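Local coordinates for Alp7A (Bacillus subtilis, PDB 5EC0), which binds ADP and, as a plasmid-encoded bacterial actin, probably forms filaments that segregate its plasmid, at residues Y107-K112 with L164-T169; E36-K41 with R55-T60. One frame throughout, in Å; residues are numbered along the deposited sequence.

Interaction 1 of 2, residues Y107-K112 with L164-T169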
ATOM      1  N   TYR A 107      -1.066  -6.395 -17.243  1.00 35.03           N
ATOM      2  CA  TYR A 107      -1.835  -7.484 -16.660  1.00 34.45           C
ATOM      3  C   TYR A 107      -3.336  -7.202 -16.711  1.00 34.63           C
ATOM      4  O   TYR A 107      -4.138  -8.058 -17.103  1.00 30.09           O
ATOM      5  CB  TYR A 107      -1.416  -7.732 -15.219  1.00 34.94           C
ATOM      6  CG  TYR A 107      -2.387  -8.641 -14.512  1.00 35.85           C
ATOM      7  CD1 TYR A 107      -2.541  -9.965 -14.911  1.00 36.08           C
ATOM      8  CD2 TYR A 107      -3.171  -8.172 -13.466  1.00 33.81           C
ATOM      9  CE1 TYR A 107      -3.437 -10.805 -14.276  1.00 35.50           C
ATOM     10  CE2 TYR A 107      -4.067  -9.004 -12.824  1.00 32.38           C
ATOM     11  CZ  TYR A 107      -4.192 -10.321 -13.239  1.00 30.60           C
ATOM     12  OH  TYR A 107      -5.086 -11.143 -12.608  1.00 30.42           O
ATOM     13  N   TYR A 108      -3.716  -5.997 -16.300  1.00 33.08           N
ATOM     14  CA  TYR A 108      -5.123  -5.619 -16.310  1.00 36.45           C
ATOM     15  C   TYR A 108      -5.664  -5.631 -17.737  1.00 39.19           C
ATOM     16  O   TYR A 108      -6.802  -6.048 -17.972  1.00 35.69           O
ATOM     17  CB  TYR A 108      -5.320  -4.244 -15.678  1.00 30.33           C
ATOM     18  CG  TYR A 108      -6.758  -3.786 -15.670  1.00 30.49           C
ATOM     19  CD1 TYR A 108      -7.617  -4.144 -14.628  1.00 28.71           C
ATOM     20  CD2 TYR A 108      -7.257  -2.983 -16.690  1.00 30.32           C
ATOM     21  CE1 TYR A 108      -8.934  -3.718 -14.607  1.00 30.08           C
ATOM     22  CE2 TYR A 108      -8.582  -2.559 -16.686  1.00 30.87           C
ATOM     23  CZ  TYR A 108      -9.415  -2.924 -15.640  1.00 37.24           C
ATOM     24  OH  TYR A 108     -10.730  -2.492 -15.627  1.00 35.43           O
ATOM     25  N   GLN A 109      -4.842  -5.184 -18.689  1.00 36.75           N
ATOM     26  CA  GLN A 109      -5.249  -5.184 -20.091  1.00 40.15           C
ATOM     27  C   GLN A 109      -5.496  -6.607 -20.583  1.00 40.02           C
ATOM     28  O   GLN A 109      -6.472  -6.860 -21.294  1.00 43.81           O
ATOM     29  CB  GLN A 109      -4.202  -4.507 -20.976  1.00 34.53           C
ATOM     30  CG  GLN A 109      -4.718  -4.125 -22.348  1.00 30.55           C
ATOM     31  CD  GLN A 109      -4.823  -5.299 -23.343  1.00 40.00           C
ATOM     32  OE1 GLN A 109      -3.948  -6.171 -23.407  1.00 40.26           O
ATOM     33  NE2 GLN A 109      -5.901  -5.311 -24.125  1.00 37.97           N
ATOM     34  N   ALA A 110      -4.607  -7.527 -20.213  1.00 39.07           N
ATOM     35  CA  ALA A 110      -4.733  -8.926 -20.628  1.00 37.93           C
ATOM     36  C   ALA A 110      -5.947  -9.579 -19.979  1.00 35.56           C
ATOM     37  O   ALA A 110      -6.638 -10.372 -20.607  1.00 42.93           O
ATOM     38  CB  ALA A 110      -3.476  -9.703 -20.282  1.00 36.21           C
ATOM     39  N   LEU A 111      -6.194  -9.239 -18.716  1.00 32.65           N
ATOM     40  CA  LEU A 111      -7.316  -9.801 -17.970  1.00 38.53           C
ATOM     41  C   LEU A 111      -8.661  -9.316 -18.500  1.00 42.41           C
ATOM     42  O   LEU A 111      -9.541 -10.123 -18.769  1.00 43.14           O
ATOM     43  CB  LEU A 111      -7.197  -9.457 -16.478  1.00 36.42           C
ATOM     44  CG  LEU A 111      -8.189 -10.119 -15.514  1.00 36.58           C
ATOM     45  CD1 LEU A 111      -8.002 -11.641 -15.490  1.00 37.91           C
ATOM     46  CD2 LEU A 111      -8.055  -9.548 -14.105  1.00 38.52           C
ATOM     47  N   LYS A 112      -8.817  -8.003 -18.652  1.00 39.62           N
ATOM     48  CA  LYS A 112     -10.127  -7.423 -18.948  1.00 41.57           C
ATOM     49  C   LYS A 112     -10.308  -6.927 -20.384  1.00 44.41           C
ATOM     50  O   LYS A 112     -11.404  -6.514 -20.748  1.00 50.36           O
ATOM     51  CB  LYS A 112     -10.414  -6.261 -17.995  1.00 39.61           C
ATOM     52  CG  LYS A 112     -10.238  -6.585 -16.525  1.00 43.20           C
ATOM     53  CD  LYS A 112     -11.386  -7.435 -15.984  1.00 48.14           C
ATOM     54  CE  LYS A 112     -11.470  -7.318 -14.457  1.00 49.52           C
ATOM     55  NZ  LYS A 112     -12.716  -7.901 -13.858  1.00 50.14           N
ATOM     56  N   LEU A 164       0.787 -14.592 -24.374  1.00 52.53           N
ATOM     57  CA  LEU A 164       0.218 -13.260 -24.130  1.00 46.15           C
ATOM     58  C   LEU A 164       1.171 -12.139 -24.547  1.00 46.14           C
ATOM     59  O   LEU A 164       1.073 -11.016 -24.060  1.00 45.76           O
ATOM     60  CB  LEU A 164      -0.144 -13.095 -22.654  1.00 46.95           C
ATOM     61  CG  LEU A 164      -1.274 -13.985 -22.139  1.00 56.36           C
ATOM     62  CD1 LEU A 164      -1.319 -13.974 -20.620  1.00 55.49           C
ATOM     63  CD2 LEU A 164      -2.617 -13.555 -22.728  1.00 57.68           C
ATOM     64  N   GLU A 165       2.096 -12.462 -25.445  1.00 52.02           N
ATOM     65  CA  GLU A 165       3.063 -11.498 -25.955  1.00 52.21           C
ATOM     66  C   GLU A 165       2.413 -10.331 -26.690  1.00 48.81           C
ATOM     67  O   GLU A 165       1.447 -10.506 -27.429  1.00 50.34           O
ATOM     68  CB  GLU A 165       4.050 -12.184 -26.901  1.00 58.59           C
ATOM     69  CG  GLU A 165       4.740 -13.394 -26.314  1.00 65.56           C
ATOM     70  CD  GLU A 165       4.113 -14.692 -26.778  1.00 68.04           C
ATOM     71  OE1 GLU A 165       2.868 -14.784 -26.789  1.00 62.80           O
ATOM     72  OE2 GLU A 165       4.870 -15.616 -27.141  1.00 75.32           O
ATOM     73  N   LYS A 166       2.970  -9.144 -26.481  1.00 47.54           N
ATOM     74  CA  LYS A 166       2.623  -7.939 -27.237  1.00 46.54           C
ATOM     75  C   LYS A 166       3.466  -6.792 -26.714  1.00 41.50           C
ATOM     76  O   LYS A 166       3.984  -6.861 -25.600  1.00 38.51           O
ATOM     77  CB  LYS A 166       1.131  -7.584 -27.114  1.00 46.31           C
ATOM     78  CG  LYS A 166       0.677  -7.247 -25.699  1.00 42.00           C
ATOM     79  CD  LYS A 166      -0.701  -6.585 -25.682  1.00 42.87           C
ATOM     80  CE  LYS A 166      -1.801  -7.570 -26.064  1.00 45.18           C
ATOM     81  NZ  LYS A 166      -3.150  -6.938 -26.066  1.00 39.58           N
ATOM     82  N   GLU A 167       3.597  -5.744 -27.516  1.00 42.92           N
ATOM     83  CA  GLU A 167       4.060  -4.458 -27.006  1.00 48.78           C
ATOM     84  C   GLU A 167       2.867  -3.520 -26.798  1.00 47.78           C
ATOM     85  O   GLU A 167       2.141  -3.179 -27.737  1.00 48.83           O
ATOM     86  CB  GLU A 167       5.081  -3.811 -27.942  1.00 50.76           C
ATOM     87  CG  GLU A 167       5.794  -2.634 -27.302  1.00 50.61           C
ATOM     88  CD  GLU A 167       6.896  -2.065 -28.177  1.00 58.89           C
ATOM     89  OE1 GLU A 167       6.755  -2.114 -29.425  1.00 63.15           O
ATOM     90  OE2 GLU A 167       7.904  -1.577 -27.611  1.00 56.51           O
ATOM     91  N   LEU A 168       2.675  -3.104 -25.556  1.00 36.42           N
ATOM     92  CA  LEU A 168       1.541  -2.280 -25.206  1.00 34.78           C
ATOM     93  C   LEU A 168       1.988  -0.829 -25.104  1.00 38.10           C
ATOM     94  O   LEU A 168       2.953  -0.516 -24.386  1.00 34.42           O
ATOM     95  CB  LEU A 168       0.942  -2.768 -23.884  1.00 33.35           C
ATOM     96  CG  LEU A 168      -0.460  -2.394 -23.416  1.00 42.06           C
ATOM     97  CD1 LEU A 168      -1.511  -3.115 -24.227  1.00 38.49           C
ATOM     98  CD2 LEU A 168      -0.593  -2.760 -21.945  1.00 42.69           C
ATOM     99  N   THR A 169       1.315   0.057 -25.834  1.00 36.07           N
ATOM    100  CA  THR A 169       1.511   1.493 -25.606  1.00 39.09           C
ATOM    101  C   THR A 169       0.523   1.978 -24.547  1.00 36.36           C
ATOM    102  O   THR A 169      -0.683   1.747 -24.662  1.00 38.70           O
ATOM    103  CB  THR A 169       1.344   2.311 -26.892  1.00 37.64           C
ATOM    104  OG1 THR A 169       2.258   1.829 -27.874  1.00 39.53           O
ATOM    105  CG2 THR A 169       1.634   3.778 -26.654  1.00 37.17           C
TER
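Gln109 reaches from helix 95-112 to Lys166 and Leu168 of strand 166-179. This is helix-on-sheet packing in the N-terminal half of an actin-like fold. With CG of Gln109 anti to the backbone N (chi1 -164°) and the chain bent about CB-CG, the carbons lie along Leu168 and the amide turns to Lys166. At the base of the chain, Gln109 CB lies 4.1 Å from Leu168 CD2. Gln109 CG comes next and meets the other methyl, Leu168 CD1, at 3.9 Å. The amide carbon, Gln109 CD, is still 4.1 Å from that same Leu168 CD1. At the tip, Gln109 OE1 accepts a hydrogen bond of 2.9 Å from Lys166 NZ. The ammonium nitrogen sits above the carbonyl plane, 39° out of it, and is not on a lone pair. The other amide atom, Gln109 NE2, donates to the backbone O of Lys114, just past the helix end. Both ends of the amide are thus held, which should fix its flip. Lys166 NZ also donates to the carbonyl oxygens of Arg115 and Asp117, and Asp117 is its strongest partner. The lysine therefore gathers the amide and the loop after the helix around one charged group. With an alanine in place of Gln109, Lys166 NZ would probably lose one of these three acceptors, and Leu168 CD1 the CG and CD atoms packed on it. Behind the ammonium nitrogen, Lys166 CE is 3.7 Å from Gln109 OE1.

Interaction 2 of 2, residues E36-K41 with R55-T60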
ATOM      1  N   GLU A  36      19.188 -12.946 -22.621  1.00 59.15           N
ATOM      2  CA  GLU A  36      19.275 -14.382 -22.804  1.00 60.24           C
ATOM      3  C   GLU A  36      18.667 -15.100 -21.604  1.00 60.47           C
ATOM      4  O   GLU A  36      18.135 -16.188 -21.755  1.00 66.55           O
ATOM      5  CB  GLU A  36      20.723 -14.838 -23.030  1.00 66.37           C
ATOM      6  CG  GLU A  36      21.352 -15.516 -21.829  1.00 71.10           C
ATOM      7  CD  GLU A  36      22.816 -15.816 -22.013  1.00 78.73           C
ATOM      8  OE1 GLU A  36      23.362 -15.514 -23.098  1.00 85.78           O
ATOM      9  OE2 GLU A  36      23.419 -16.352 -21.061  1.00 76.43           O
ATOM     10  N   ALA A  37      18.736 -14.503 -20.417  1.00 58.30           N
ATOM     11  CA  ALA A  37      18.146 -15.145 -19.244  1.00 57.96           C
ATOM     12  C   ALA A  37      16.617 -15.184 -19.367  1.00 55.59           C
ATOM     13  O   ALA A  37      15.985 -16.159 -18.971  1.00 52.41           O
ATOM     14  CB  ALA A  37      18.567 -14.432 -17.961  1.00 52.90           C
ATOM     15  N   ALA A  38      16.044 -14.128 -19.944  1.00 52.79           N
ATOM     16  CA  ALA A  38      14.597 -14.017 -20.149  1.00 52.07           C
ATOM     17  C   ALA A  38      14.107 -14.972 -21.234  1.00 59.83           C
ATOM     18  O   ALA A  38      12.969 -15.451 -21.201  1.00 60.41           O
ATOM     19  CB  ALA A  38      14.225 -12.582 -20.499  1.00 49.70           C
ATOM     20  N   GLU A  39      14.973 -15.236 -22.205  1.00 64.09           N
ATOM     21  CA  GLU A  39      14.724 -16.279 -23.187  1.00 67.99           C
ATOM     22  C   GLU A  39      15.102 -17.614 -22.553  1.00 70.62           C
ATOM     23  O   GLU A  39      16.132 -17.725 -21.896  1.00 71.46           O
ATOM     24  CB  GLU A  39      15.516 -16.004 -24.468  1.00 76.13           C
ATOM     25  CG  GLU A  39      15.335 -14.570 -24.976  1.00 80.70           C
ATOM     26  CD  GLU A  39      16.054 -14.290 -26.288  1.00 89.48           C
ATOM     27  OE1 GLU A  39      17.256 -13.953 -26.254  1.00 91.47           O
ATOM     28  OE2 GLU A  39      15.408 -14.386 -27.353  1.00 93.91           O
ATOM     29  N   GLY A  40      14.261 -18.627 -22.695  1.00 76.63           N
ATOM     30  CA  GLY A  40      14.535 -19.880 -22.007  1.00 83.07           C
ATOM     31  C   GLY A  40      14.358 -19.772 -20.496  1.00 82.76           C
ATOM     32  O   GLY A  40      14.721 -20.678 -19.745  1.00 83.17           O
ATOM     33  N   LYS A  41      13.824 -18.635 -20.053  1.00 83.68           N
ATOM     34  CA  LYS A  41      13.293 -18.484 -18.702  1.00 79.27           C
ATOM     35  C   LYS A  41      12.005 -19.271 -18.620  1.00 81.52           C
ATOM     36  O   LYS A  41      11.878 -20.248 -17.873  1.00 76.87           O
ATOM     37  CB  LYS A  41      13.015 -17.013 -18.382  1.00 71.92           C
ATOM     38  CG  LYS A  41      12.120 -16.775 -17.163  1.00 61.16           C
ATOM     39  CD  LYS A  41      12.947 -16.850 -15.890  1.00 64.12           C
ATOM     40  CE  LYS A  41      12.084 -16.815 -14.652  1.00 64.25           C
ATOM     41  NZ  LYS A  41      11.112 -17.940 -14.630  1.00 68.65           N
ATOM     42  N   ARG A  55       3.086 -14.655 -13.559  1.00 33.43           N
ATOM     43  CA  ARG A  55       4.074 -14.979 -14.587  1.00 34.46           C
ATOM     44  C   ARG A  55       4.502 -13.714 -15.342  1.00 44.24           C
ATOM     45  O   ARG A  55       4.616 -13.722 -16.568  1.00 44.20           O
ATOM     46  CB  ARG A  55       3.522 -16.043 -15.551  1.00 36.20           C
ATOM     47  CG  ARG A  55       3.047 -17.354 -14.849  1.00 38.10           C
ATOM     48  CD  ARG A  55       2.355 -18.320 -15.803  1.00 39.99           C
ATOM     49  NE  ARG A  55       1.828 -19.513 -15.118  1.00 42.05           N
ATOM     50  CZ  ARG A  55       2.396 -20.721 -15.109  1.00 44.60           C
ATOM     51  NH1 ARG A  55       3.537 -20.945 -15.758  1.00 52.96           N
ATOM     52  NH2 ARG A  55       1.813 -21.724 -14.456  1.00 46.62           N
ATOM     53  N   LEU A  56       4.754 -12.638 -14.597  1.00 37.56           N
ATOM     54  CA  LEU A  56       5.067 -11.339 -15.202  1.00 35.94           C
ATOM     55  C   LEU A  56       6.519 -11.203 -15.644  1.00 32.98           C
ATOM     56  O   LEU A  56       7.417 -10.950 -14.838  1.00 32.67           O
ATOM     57  CB  LEU A  56       4.729 -10.203 -14.234  1.00 35.94           C
ATOM     58  CG  LEU A  56       3.228 -10.005 -14.057  1.00 37.07           C
ATOM     59  CD1 LEU A  56       2.947  -8.943 -13.031  1.00 33.13           C
ATOM     60  CD2 LEU A  56       2.565  -9.678 -15.384  1.00 32.17           C
ATOM     61  N   LEU A  57       6.728 -11.341 -16.942  1.00 32.03           N
ATOM     62  CA  LEU A  57       8.032 -11.152 -17.544  1.00 33.73           C
ATOM     63  C   LEU A  57       7.885 -10.105 -18.635  1.00 34.50           C
ATOM     64  O   LEU A  57       7.250 -10.353 -19.664  1.00 44.28           O
ATOM     65  CB  LEU A  57       8.562 -12.469 -18.118  1.00 38.33           C
ATOM     66  CG  LEU A  57       9.858 -12.420 -18.934  1.00 41.65           C
ATOM     67  CD1 LEU A  57      11.033 -11.918 -18.092  1.00 40.76           C
ATOM     68  CD2 LEU A  57      10.170 -13.795 -19.553  1.00 40.41           C
ATOM     69  N   VAL A  58       8.457  -8.932 -18.412  1.00 33.30           N
ATOM     70  CA  VAL A  58       8.253  -7.822 -19.318  1.00 35.68           C
ATOM     71  C   VAL A  58       9.572  -7.198 -19.728  1.00 44.69           C
ATOM     72  O   VAL A  58      10.593  -7.417 -19.090  1.00 33.64           O
ATOM     73  CB  VAL A  58       7.378  -6.727 -18.685  1.00 39.89           C
ATOM     74  CG1 VAL A  58       6.000  -7.275 -18.315  1.00 31.28           C
ATOM     75  CG2 VAL A  58       8.084  -6.126 -17.465  1.00 39.60           C
ATOM     76  N   SER A  59       9.545  -6.409 -20.793  1.00 42.77           N
ATOM     77  CA  SER A  59      10.687  -5.581 -21.133  1.00 38.88           C
ATOM     78  C   SER A  59      10.197  -4.171 -21.386  1.00 38.79           C
ATOM     79  O   SER A  59       9.055  -3.965 -21.798  1.00 33.00           O
ATOM     80  CB  SER A  59      11.423  -6.111 -22.358  1.00 38.90           C
ATOM     81  OG  SER A  59      10.704  -5.808 -23.538  1.00 43.45           O
ATOM     82  N   THR A  60      11.058  -3.196 -21.134  1.00 38.88           N
ATOM     83  CA  THR A  60      10.720  -1.830 -21.448  1.00 43.34           C
ATOM     84  C   THR A  60      12.013  -1.093 -21.775  1.00 47.77           C
ATOM     85  O   THR A  60      13.103  -1.553 -21.422  1.00 45.73           O
ATOM     86  CB  THR A  60       9.957  -1.155 -20.286  1.00 35.01           C
ATOM     87  OG1 THR A  60       9.415   0.090 -20.732  1.00 40.96           O
ATOM     88  CG2 THR A  60      10.876  -0.906 -19.112  1.00 38.68           C
TER
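Ala38 O, at the end of the short helix 35-38, is approached by two groups, one from its own turn and one from strand 56-62. Lys41 N gives it a weak hydrogen bond of 3.5 Å, and Leu57 CD2 of the strand presses on it at 3.6 Å. The setting is the large sheet in the N-terminal half of the actin-like fold, where this helical turn packs on a strand. The weak bond closes a type II beta turn over residues 38-41. Glu39 leaves helical geometry at the second position. Gly40 takes a positive phi of 70° at the third, a region that favours glycine. The turn brings the chain round so that Lys41 also faces the strand.

Leu57 carries the strand's side of the contact. Its CG is anti to the backbone N (chi1 173°), which extends the side chain toward the helix end and spreads both methyls there. Leu57 CD1 meets Ala38 CB at 4.1 Å, an apolar contact. Leu57 CD2 is the busier branch. Besides the carbonyl oxygen, it has Lys41 CG at 4.3 Å, so the lysine contributes its aliphatic part here. Ile33, on strand 22-33, touches both Ala38 and Leu57, and Leu70, on strand 65-71, touches both Leu57 and Lys41. The pair is thereby built into a larger apolar patch on the sheet. The backbone of Leu57 is hydrogen-bonded to Leu160, just after strand 153-159. Ala38 CB also reaches the second methyl, with Leu57 CD2 at 4.3 Å.

From the N terminus, interaction 2 comes first. It joins helix 35-38 to strand 56-62, and between its segments lie 13 residues without helix or strand. Interaction 1 opens later and closes a longer span: 51 residues separate its segments, on helix 95-112 and at strand 166-179. The two are in series; they neither nest nor cross. Both reach the same sheet, in which strand 153-159 lies between strands 56-62 and 166-179. The loop closed by interaction 2 also runs to the neighbourhood of interaction 1, where Leu52 touches Ala110 and Leu164, and Lys53 meets Tyr107. Their centres are 15 Å apart, and they do not touch.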